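Local coordinates for tumor necrosis factor-inducible protein TSG-6 (Homo sapiens, PDB 2PF5) that binds hyaluronan through this Link module and, as the full-length protein, transfers heavy chains from inter-alpha-inhibitor to hyaluronan during matrix remodelling, at residues Tyr3-Leu14 against Glu86-Asn94; Leu36-Cys47 against Arg56-Pro64. One frame throughout, in Å; residues are numbered along the deposited sequence. Where two conformers were deposited one is given.

Contact 1: Tyr3-Leu14 against Glu86-Asn94; sequences YHREARSGKYKL and ERWDAYCYN
In the antiparallel pairing of the first and last strands of the Link module, Y3 and R5 form hydrogen-bonded pairs with C92 and A90, and H4 faces Y91 in the non-hydrogen-bonded pair between them. The Y3 ring lies over C92, whose CB sits 3.8 Å from the ring centroid and near its normal, a CH-pi contact beside the disulfide to C23. With CG between backbone N and carbonyl carbon (chi1 63°), the ring folds back across the neighbouring strand; its OH is hydrogen-bonded to E26. At the start of strand 89-93, D89 reaches both strand 3-5 and the loop returning after it: H4 NE2 donates to D89 OD2 at 2.8 Å, in the imidazole plane but from above the carboxylate, and Y12 N donates to D89 OD1, also at 2.8 Å. Aspartate suits this place, offering two acceptors. One water donates to D89 OD2 and E6 OE2, bridging the carboxylates. The edge of W88 meets the face of Y12 (centroids 5.0 Å apart, planes at 73°), while K11 CE covers the opposite face. The N-H donors of H4 and Y12 probably favour anionic D89, partly opposed by the E6 carboxylate, and the NE2 bond helps to hold the rotation of the H4 ring.

Contact 2: Leu36-Cys47 against Arg56-Pro64; sequences LEAARKIGFHVC and RVGYPIVKP
Both R40 and H45 carry CG anti to the backbone N (chi1 -166° and 180°), and these torsions send one side chain from the helix and the other from the following loop to the end of strand 56-61. The R40 chain runs past P60 and bends at chi3, placing NH1 3.0 Å from I61 O. Its NE and NH2 grip E37 side-on, one nitrogen to each carboxylate oxygen, with NH2 2.8 Å from E37 OE2; in one conformer of K41, NZ takes the anti lone pair of that same oxygen. Arginine suits the place, having nitrogens for both a carboxylate and a strand carbonyl. In the conformer given, H45 ND1 accepts from V62 N at 2.9 Å, a nearly straight bond (168°) tilted from the imidazole plane, and V46 N donates to P60 O at 3.1 Å. The compact ring of P60 packs between the helix and the loop: CG meets L36 CD1 at 3.8 Å and F44 CD2 at 3.6 Å. G43, whose positive phi suits glycine, ends the helix in a Schellman motif and turns the chain toward the strand. Because ND1 accepts a backbone N-H in this conformer, a neutral H45 would then carry its proton on NE2, and protonating ND1 would probably cost the bond.

In the fold
Contact 2 is nested along the chain inside the loop that contact 1 closes, since 3-14 and 86-94 are the near-terminal segments and 36-47 and 56-64 lie between them. Their centres are 15 Å apart, on opposite sides of the chain's centre, yet both reach the same mixed sheet: contact 1 pairs strands 2-5 and 89-93, whereas contact 2 sets helix 33-41 and the loop after it against strand 56-61. Y91 joins them: its OH, hydrogen-bonded to A48 O, also packs 3.3 Å from V46 CB and 3.4 Å from P60 CD, and W88 packs on V57. The terminal strands, the second helix and strand 56-61 thus share one compact core, as befits a self-contained hyaluronan-binding module.

Contact 1: Tyr3-Leu14 against Glu86-Asn94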
loop_
_atom_site.group_PDB
_atom_site.type_symbol
_atom_site.label_atom_id
_atom_site.label_comp_id
_atom_site.label_asym_id
_atom_site.label_seq_id
_atom_site.Cartn_x
_atom_site.Cartn_y
_atom_site.Cartn_z
ATOM N N TYR A 3 4.086 -3.287 -5.625
ATOM C CA TYR A 3 5.259 -3.137 -4.782
ATOM C C TYR A 3 5.042 -2.117 -3.678
ATOM O O TYR A 3 4.110 -1.320 -3.746
ATOM C CB TYR A 3 6.509 -2.780 -5.617
ATOM C CG TYR A 3 6.431 -1.457 -6.354
ATOM C CD1 TYR A 3 6.851 -0.270 -5.743
ATOM C CD2 TYR A 3 5.949 -1.396 -7.673
ATOM C CE1 TYR A 3 6.784 0.941 -6.423
ATOM C CE2 TYR A 3 5.895 -0.203 -8.362
ATOM C CZ TYR A 3 6.329 0.965 -7.734
ATOM O OH TYR A 3 6.288 2.173 -8.403
ATOM N N HIS A 4 5.929 -2.152 -2.687
ATOM C CA HIS A 4 5.823 -1.291 -1.497
ATOM C C HIS A 4 6.798 -0.129 -1.638
ATOM O O HIS A 4 7.957 -0.327 -2.059
ATOM C CB HIS A 4 6.140 -2.123 -0.266
ATOM C CG HIS A 4 6.404 -1.334 0.982
ATOM N ND1 HIS A 4 7.673 -1.159 1.486
ATOM C CD2 HIS A 4 5.562 -0.733 1.862
ATOM C CE1 HIS A 4 7.611 -0.447 2.603
ATOM N NE2 HIS A 4 6.339 -0.186 2.855
ATOM N N ARG A 5 6.370 1.064 -1.229
ATOM C CA ARG A 5 7.264 2.228 -1.249
ATOM C C ARG A 5 7.113 3.042 0.044
ATOM O O ARG A 5 5.998 3.227 0.546
ATOM C CB ARG A 5 6.998 3.119 -2.479
ATOM C CG ARG A 5 7.520 2.612 -3.842
ATOM C CD ARG A 5 9.027 2.917 -4.101
ATOM N NE ARG A 5 9.527 2.389 -5.379
ATOM C CZ ARG A 5 9.895 1.128 -5.630
ATOM N NH1 ARG A 5 9.828 0.162 -4.701
ATOM N NH2 ARG A 5 10.312 0.818 -6.844
ATOM N N GLU A 6 8.246 3.497 0.575
ATOM C CA GLU A 6 8.297 4.453 1.698
ATOM C C GLU A 6 8.592 5.844 1.151
ATOM O O GLU A 6 9.248 5.973 0.091
ATOM C CB GLU A 6 9.492 4.139 2.583
ATOM C CG GLU A 6 9.387 2.906 3.408
ATOM C CD GLU A 6 10.539 2.809 4.370
ATOM O OE1 GLU A 6 11.562 3.498 4.184
ATOM O OE2 GLU A 6 10.423 2.043 5.318
ATOM N N ALA A 7 8.172 6.887 1.884
ATOM C CA ALA A 7 8.781 8.214 1.697
ATOM C C ALA A 7 10.317 8.162 1.809
ATOM O O ALA A 7 10.875 7.348 2.551
ATOM C CB ALA A 7 8.254 9.226 2.716
ATOM N N ARG A 8 10.981 9.092 1.127
ATOM C CA ARG A 8 12.436 9.277 1.245
ATOM C C ARG A 8 12.819 9.415 2.729
ATOM O O ARG A 8 13.843 8.905 3.156
ATOM C CB ARG A 8 12.891 10.537 0.465
ATOM C CG ARG A 8 14.400 10.717 0.319
ATOM C CD ARG A 8 14.877 12.220 0.196
ATOM N NE ARG A 8 14.408 12.968 1.349
ATOM C CZ ARG A 8 15.017 13.010 2.525
ATOM N NH1 ARG A 8 16.199 12.432 2.718
ATOM N NH2 ARG A 8 14.444 13.675 3.512
ATOM N N SER A 9 11.968 10.098 3.509
ATOM C CA SER A 9 12.279 10.431 4.913
ATOM C C SER A 9 12.091 9.238 5.866
ATOM O O SER A 9 12.451 9.322 7.040
ATOM C CB SER A 9 11.431 11.616 5.384
ATOM O OG SER A 9 10.056 11.339 5.107
ATOM N N GLY A 10 11.533 8.145 5.358
ATOM C CA GLY A 10 11.454 6.881 6.093
ATOM C C GLY A 10 10.056 6.307 6.203
ATOM O O GLY A 10 9.155 6.712 5.478
ATOM N N LYS A 11 9.891 5.376 7.148
ATOM C CA LYS A 11 8.685 4.575 7.314
ATOM C C LYS A 11 7.517 5.429 7.845
ATOM O O LYS A 11 7.719 6.260 8.747
ATOM C CB LYS A 11 8.979 3.424 8.294
ATOM C CG LYS A 11 7.787 2.471 8.488
ATOM C CD LYS A 11 8.146 1.312 9.435
ATOM C CE LYS A 11 7.089 0.210 9.337
ATOM N NZ LYS A 11 7.523 -0.974 10.143
ATOM N N TYR A 12 6.341 5.212 7.270
ATOM C CA TYR A 12 5.065 5.849 7.659
ATOM C C TYR A 12 5.159 7.378 7.637
ATOM O O TYR A 12 4.996 8.056 8.668
ATOM C CB TYR A 12 4.558 5.332 9.029
ATOM C CG TYR A 12 4.231 3.836 9.105
ATOM C CD1 TYR A 12 4.065 3.045 7.952
ATOM C CD2 TYR A 12 4.043 3.230 10.333
ATOM C CE1 TYR A 12 3.769 1.678 8.054
ATOM C CE2 TYR A 12 3.741 1.885 10.445
ATOM C CZ TYR A 12 3.584 1.115 9.311
ATOM O OH TYR A 12 3.280 -0.220 9.480
ATOM N N LYS A 13 5.453 7.919 6.462
ATOM C CA LYS A 13 5.604 9.350 6.306
ATOM C C LYS A 13 4.854 9.892 5.071
ATOM O O LYS A 13 5.049 11.044 4.683
ATOM C CB LYS A 13 7.106 9.696 6.301
ATOM C CG LYS A 13 7.633 9.988 7.715
ATOM C CD LYS A 13 9.060 9.575 7.885
ATOM C CE LYS A 13 9.517 9.766 9.335
ATOM N NZ LYS A 13 9.505 11.192 9.800
ATOM N N LEU A 14 3.981 9.077 4.468
ATOM C CA LEU A 14 3.185 9.535 3.326
ATOM C C LEU A 14 1.716 9.706 3.682
ATOM O O LEU A 14 1.091 8.789 4.202
ATOM C CB LEU A 14 3.277 8.574 2.113
ATOM C CG LEU A 14 4.687 8.342 1.545
ATOM C CD1 LEU A 14 4.641 7.063 0.689
ATOM C CD2 LEU A 14 5.136 9.501 0.733
ATOM N N GLU A 86 -3.311 10.982 7.662
ATOM C CA GLU A 86 -2.536 9.975 8.383
ATOM C C GLU A 86 -1.310 9.644 7.531
ATOM O O GLU A 86 -1.377 9.727 6.279
ATOM C CB GLU A 86 -3.360 8.708 8.625
ATOM C CG GLU A 86 -4.432 8.872 9.735
ATOM C CD GLU A 86 -5.245 7.597 9.934
ATOM O OE1 GLU A 86 -4.956 6.583 9.228
ATOM O OE2 GLU A 86 -6.181 7.605 10.767
ATOM N N ARG A 87 -0.210 9.257 8.169
ATOM C CA ARG A 87 1.043 8.960 7.429
ATOM C C ARG A 87 1.385 7.459 7.486
ATOM O O ARG A 87 1.550 6.873 8.554
ATOM C CB ARG A 87 2.214 9.823 7.935
ATOM C CG ARG A 87 1.966 11.322 7.763
ATOM C CD ARG A 87 2.988 12.100 8.541
ATOM N NE ARG A 87 4.066 12.461 7.636
ATOM C CZ ARG A 87 5.252 12.942 7.998
ATOM N NH1 ARG A 87 6.124 13.246 7.051
ATOM N NH2 ARG A 87 5.582 13.098 9.280
ATOM N N TRP A 88 1.461 6.848 6.307
ATOM C CA TRP A 88 1.678 5.414 6.183
ATOM C C TRP A 88 2.669 5.225 5.031
ATOM O O TRP A 88 3.238 6.186 4.528
ATOM C CB TRP A 88 0.357 4.707 5.858
ATOM C CG TRP A 88 -0.726 4.789 6.978
ATOM C CD1 TRP A 88 -1.884 5.529 6.960
ATOM C CD2 TRP A 88 -0.705 4.108 8.240
ATOM N NE1 TRP A 88 -2.611 5.319 8.124
ATOM C CE2 TRP A 88 -1.906 4.459 8.929
ATOM C CE3 TRP A 88 0.193 3.221 8.853
ATOM C CZ2 TRP A 88 -2.223 3.940 10.193
ATOM C CZ3 TRP A 88 -0.108 2.719 10.121
ATOM C CH2 TRP A 88 -1.319 3.073 10.777
ATOM N N ASP A 89 2.841 3.988 4.570
ATOM C CA ASP A 89 3.619 3.792 3.363
ATOM C C ASP A 89 2.661 3.790 2.161
ATOM O O ASP A 89 1.525 4.287 2.253
ATOM C CB ASP A 89 4.457 2.502 3.498
ATOM C CG ASP A 89 5.596 2.644 4.497
ATOM O OD1 ASP A 89 6.021 3.787 4.837
ATOM O OD2 ASP A 89 6.093 1.590 4.946
ATOM N N ALA A 90 3.092 3.211 1.038
ATOM C CA ALA A 90 2.272 3.153 -0.165
ATOM C C ALA A 90 2.421 1.774 -0.815
ATOM O O ALA A 90 3.507 1.210 -0.820
ATOM C CB ALA A 90 2.700 4.237 -1.154
ATOM N N TYR A 91 1.319 1.261 -1.351
ATOM C CA TYR A 91 1.324 0.080 -2.230
ATOM C C TYR A 91 0.967 0.539 -3.627
ATOM O O TYR A 91 -0.134 1.054 -3.859
ATOM C CB TYR A 91 0.378 -1.037 -1.716
ATOM C CG TYR A 91 1.020 -1.712 -0.557
ATOM C CD1 TYR A 91 0.651 -1.370 0.746
ATOM C CD2 TYR A 91 2.083 -2.630 -0.745
ATOM C CE1 TYR A 91 1.282 -1.959 1.850
ATOM C CE2 TYR A 91 2.731 -3.211 0.347
ATOM C CZ TYR A 91 2.312 -2.864 1.650
ATOM O OH TYR A 91 2.930 -3.407 2.752
ATOM N N CYS A 92 1.935 0.405 -4.538
ATOM C CA CYS A 92 1.793 0.836 -5.913
ATOM C C CYS A 92 1.536 -0.347 -6.865
ATOM O O CYS A 92 2.028 -1.462 -6.656
ATOM C CB CYS A 92 3.069 1.507 -6.395
ATOM S SG CYS A 92 3.596 2.986 -5.504
ATOM N N TYR A 93 0.825 -0.045 -7.941
ATOM C CA TYR A 93 0.654 -0.967 -9.070
ATOM C C TYR A 93 1.226 -0.347 -10.354
ATOM O O TYR A 93 0.803 0.739 -10.782
ATOM C CB TYR A 93 -0.815 -1.329 -9.252
ATOM C CG TYR A 93 -1.003 -2.273 -10.435
ATOM C CD1 TYR A 93 -0.391 -3.536 -10.437
ATOM C CD2 TYR A 93 -1.765 -1.915 -11.531
ATOM C CE1 TYR A 93 -0.526 -4.412 -11.529
ATOM C CE2 TYR A 93 -1.928 -2.809 -12.654
ATOM C CZ TYR A 93 -1.308 -4.057 -12.601
ATOM O OH TYR A 93 -1.414 -4.941 -13.653
ATOM N N ASN A 94 2.212 -1.022 -10.946
ATOM C CA ASN A 94 2.780 -0.600 -12.232
ATOM C C ASN A 94 3.020 -1.870 -13.055
ATOM O O ASN A 94 4.057 -2.493 -12.877
ATOM C CB ASN A 94 4.109 0.119 -12.008
ATOM C CG ASN A 94 4.584 0.886 -13.216
ATOM O OD1 ASN A 94 4.461 0.434 -14.361
ATOM N ND2 ASN A 94 5.181 2.033 -12.971
HETATM O O HOH W 1 8.441 0.540 5.709
HETATM O O HOH W 2 6.716 6.188 4.280
HETATM O O HOH W 3 3.578 13.944 5.021
#

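Contact 2: Leu36-Cys47 against Arg56-Pro64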
loop_
_atom_site.group_PDB
_atom_site.type_symbol
_atom_site.label_atom_id
_atom_site.label_comp_id
_atom_site.label_asym_id
_atom_site.label_seq_id
_atom_site.Cartn_x
_atom_site.Cartn_y
_atom_site.Cartn_z
ATOM N N LEU A 36 -3.403 -6.027 -4.681
ATOM C CA LEU A 36 -2.578 -6.376 -3.543
ATOM C C LEU A 36 -2.832 -7.834 -3.127
ATOM O O LEU A 36 -1.868 -8.563 -2.819
ATOM C CB LEU A 36 -2.822 -5.387 -2.352
ATOM C CG LEU A 36 -1.913 -5.566 -1.123
ATOM C CD1 LEU A 36 -0.407 -5.372 -1.470
ATOM C CD2 LEU A 36 -2.354 -4.603 0.038
ATOM N N GLU A 37 -4.102 -8.249 -3.117
ATOM C CA GLU A 37 -4.442 -9.630 -2.752
ATOM C C GLU A 37 -3.868 -10.680 -3.725
ATOM O O GLU A 37 -3.346 -11.745 -3.295
ATOM C CB GLU A 37 -5.952 -9.821 -2.529
ATOM C CG GLU A 37 -6.347 -11.332 -2.369
ATOM C CD GLU A 37 -5.743 -11.990 -1.104
ATOM O OE1 GLU A 37 -5.207 -11.266 -0.239
ATOM O OE2 GLU A 37 -5.811 -13.236 -0.977
ATOM N N ALA A 38 -4.015 -10.414 -5.023
ATOM C CA ALA A 38 -3.419 -11.272 -6.061
ATOM C C ALA A 38 -1.895 -11.329 -5.884
ATOM O O ALA A 38 -1.285 -12.412 -5.930
ATOM C CB ALA A 38 -3.811 -10.744 -7.476
ATOM N N ALA A 39 -1.263 -10.179 -5.647
ATOM C CA ALA A 39 0.193 -10.191 -5.395
ATOM C C ALA A 39 0.566 -11.088 -4.196
ATOM O O ALA A 39 1.542 -11.882 -4.246
ATOM C CB ALA A 39 0.727 -8.736 -5.185
ATOM N N ARG A 40 -0.224 -10.972 -3.125
ATOM C CA ARG A 40 -0.008 -11.769 -1.912
ATOM C C ARG A 40 -0.163 -13.275 -2.169
ATOM O O ARG A 40 0.597 -14.089 -1.613
ATOM C CB ARG A 40 -0.985 -11.326 -0.809
ATOM C CG ARG A 40 -0.618 -11.864 0.584
ATOM C CD ARG A 40 -1.801 -11.732 1.520
ATOM N NE ARG A 40 -2.925 -12.542 1.044
ATOM C CZ ARG A 40 -3.025 -13.854 1.236
ATOM N NH1 ARG A 40 -2.087 -14.509 1.929
ATOM N NH2 ARG A 40 -4.069 -14.510 0.747
ATOM N N LYS A 41 -1.167 -13.641 -2.978
ATOM C CA LYS A 41 -1.354 -15.052 -3.333
ATOM C C LYS A 41 -0.153 -15.652 -4.064
ATOM O O LYS A 41 0.033 -16.878 -4.055
ATOM C CB LYS A 41 -2.617 -15.246 -4.153
ATOM C CG LYS A 41 -3.833 -15.597 -3.321
ATOM C CD LYS A 41 -5.008 -14.772 -3.782
ATOM C CE LYS A 41 -6.328 -15.445 -3.465
ATOM N NZ LYS A 41 -7.307 -14.430 -2.993
ATOM N N ILE A 42 0.661 -14.809 -4.688
ATOM C CA ILE A 42 1.870 -15.303 -5.346
ATOM C C ILE A 42 3.153 -14.828 -4.676
ATOM O O ILE A 42 4.199 -14.753 -5.321
ATOM C CB ILE A 42 1.864 -15.089 -6.890
ATOM C CG1 ILE A 42 1.650 -13.631 -7.268
ATOM C CG2 ILE A 42 0.805 -15.980 -7.532
ATOM C CD1 ILE A 42 1.892 -13.425 -8.729
ATOM N N GLY A 43 3.052 -14.537 -3.368
ATOM C CA GLY A 43 4.219 -14.525 -2.470
ATOM C C GLY A 43 4.611 -13.142 -1.941
ATOM O O GLY A 43 5.639 -13.011 -1.286
ATOM N N PHE A 44 3.828 -12.113 -2.267
ATOM C CA PHE A 44 4.144 -10.742 -1.868
ATOM C C PHE A 44 3.785 -10.533 -0.398
ATOM O O PHE A 44 2.613 -10.600 -0.029
ATOM C CB PHE A 44 3.362 -9.746 -2.717
ATOM C CG PHE A 44 3.727 -8.297 -2.477
ATOM C CD1 PHE A 44 5.035 -7.838 -2.657
ATOM C CD2 PHE A 44 2.741 -7.385 -2.137
ATOM C CE1 PHE A 44 5.344 -6.462 -2.445
ATOM C CE2 PHE A 44 3.035 -6.022 -1.948
ATOM C CZ PHE A 44 4.325 -5.569 -2.085
ATOM N N HIS A 45 4.807 -10.288 0.420
ATOM C CA HIS A 45 4.699 -10.173 1.887
ATOM C C HIS A 45 5.471 -8.913 2.300
ATOM O O HIS A 45 6.665 -8.817 1.992
ATOM C CB HIS A 45 5.343 -11.438 2.505
ATOM C CG HIS A 45 5.326 -11.496 4.006
ATOM N ND1 HIS A 45 4.529 -12.375 4.707
ATOM C CD2 HIS A 45 6.039 -10.815 4.936
ATOM C CE1 HIS A 45 4.735 -12.219 6.001
ATOM N NE2 HIS A 45 5.642 -11.273 6.167
ATOM N N VAL A 46 4.818 -7.969 2.982
ATOM C CA VAL A 46 5.515 -6.802 3.543
ATOM C C VAL A 46 4.837 -6.465 4.880
ATOM O O VAL A 46 3.629 -6.292 4.922
ATOM C CB VAL A 46 5.433 -5.541 2.631
ATOM C CG1 VAL A 46 6.280 -4.423 3.222
ATOM C CG2 VAL A 46 5.883 -5.827 1.191
ATOM N N CYS A 47 5.615 -6.390 5.955
ATOM C CA CYS A 47 5.023 -6.047 7.250
ATOM C C CYS A 47 5.061 -4.524 7.459
ATOM O O CYS A 47 5.796 -4.024 8.299
ATOM C CB CYS A 47 5.675 -6.815 8.405
ATOM S SG CYS A 47 4.651 -6.720 9.924
ATOM N N ARG A 56 -7.921 3.055 1.303
ATOM C CA ARG A 56 -7.671 1.953 2.213
ATOM C C ARG A 56 -6.218 1.896 2.678
ATOM O O ARG A 56 -5.338 2.287 1.950
ATOM C CB ARG A 56 -8.053 0.633 1.556
ATOM C CG ARG A 56 -8.266 -0.501 2.528
ATOM C CD ARG A 56 -8.898 -1.737 1.926
ATOM N NE ARG A 56 -10.234 -1.490 1.430
ATOM C CZ ARG A 56 -11.282 -1.352 2.205
ATOM N NH1 ARG A 56 -11.153 -1.478 3.506
ATOM N NH2 ARG A 56 -12.461 -1.115 1.680
ATOM N N VAL A 57 -5.980 1.384 3.881
ATOM C CA VAL A 57 -4.634 1.142 4.344
ATOM C C VAL A 57 -4.593 -0.326 4.744
ATOM O O VAL A 57 -5.518 -0.835 5.337
ATOM C CB VAL A 57 -4.274 2.050 5.522
ATOM C CG1 VAL A 57 -2.942 1.611 6.191
ATOM C CG2 VAL A 57 -4.163 3.512 5.048
ATOM N N GLY A 58 -3.508 -1.016 4.427
ATOM C CA GLY A 58 -3.396 -2.384 4.905
ATOM C C GLY A 58 -2.034 -2.929 4.532
ATOM O O GLY A 58 -1.151 -2.188 4.097
ATOM N N TYR A 59 -1.857 -4.230 4.722
ATOM C CA TYR A 59 -0.560 -4.826 4.331
ATOM C C TYR A 59 -0.693 -6.321 4.151
ATOM O O TYR A 59 -1.489 -6.945 4.840
ATOM C CB TYR A 59 0.550 -4.515 5.342
ATOM C CG TYR A 59 0.326 -4.969 6.770
ATOM C CD1 TYR A 59 0.856 -6.182 7.232
ATOM C CD2 TYR A 59 -0.343 -4.152 7.689
ATOM C CE1 TYR A 59 0.694 -6.592 8.564
ATOM C CE2 TYR A 59 -0.514 -4.563 9.038
ATOM C CZ TYR A 59 0.008 -5.771 9.455
ATOM O OH TYR A 59 -0.147 -6.174 10.759
ATOM N N PRO A 60 0.098 -6.887 3.211
ATOM C CA PRO A 60 -0.051 -8.311 2.905
ATOM C C PRO A 60 0.801 -9.249 3.758
ATOM O O PRO A 60 2.033 -9.060 3.865
ATOM C CB PRO A 60 0.372 -8.393 1.422
ATOM C CG PRO A 60 1.373 -7.300 1.228
ATOM C CD PRO A 60 1.057 -6.209 2.298
ATOM N N ILE A 61 0.147 -10.254 4.344
ATOM C CA ILE A 61 0.856 -11.335 5.039
ATOM C C ILE A 61 0.711 -12.662 4.285
ATOM O O ILE A 61 -0.393 -13.102 3.973
ATOM C CB ILE A 61 0.400 -11.471 6.526
ATOM C CG1 ILE A 61 0.621 -10.142 7.272
ATOM C CG2 ILE A 61 1.116 -12.651 7.228
ATOM C CD1 ILE A 61 2.074 -9.612 7.215
ATOM N N VAL A 62 1.849 -13.294 3.997
ATOM C CA VAL A 62 1.867 -14.624 3.361
ATOM C C VAL A 62 2.055 -15.708 4.426
ATOM O O VAL A 62 1.392 -16.753 4.380
ATOM C CB VAL A 62 2.972 -14.709 2.259
ATOM C CG1 VAL A 62 3.191 -16.159 1.755
ATOM C CG2 VAL A 62 2.640 -13.782 1.105
ATOM N N LYS A 63 2.978 -15.468 5.359
ATOM C CA LYS A 63 3.239 -16.391 6.468
ATOM C C LYS A 63 3.165 -15.675 7.819
ATOM O O LYS A 63 3.839 -14.662 8.027
ATOM C CB LYS A 63 4.599 -17.083 6.316
ATOM C CG LYS A 63 4.540 -18.509 5.731
ATOM C CD LYS A 63 4.367 -18.465 4.207
ATOM C CE LYS A 63 4.184 -19.844 3.577
ATOM N NZ LYS A 63 3.296 -19.724 2.364
ATOM N N PRO A 64 2.366 -16.211 8.751
ATOM C CA PRO A 64 2.194 -15.548 10.051
ATOM C C PRO A 64 3.437 -15.647 10.945
ATOM O O PRO A 64 4.314 -16.486 10.699
ATOM C CB PRO A 64 1.014 -16.300 10.675
ATOM C CG PRO A 64 1.037 -17.643 10.035
ATOM C CD PRO A 64 1.611 -17.474 8.660
HETATM O O HOH W 4 -0.500 -16.898 1.882
#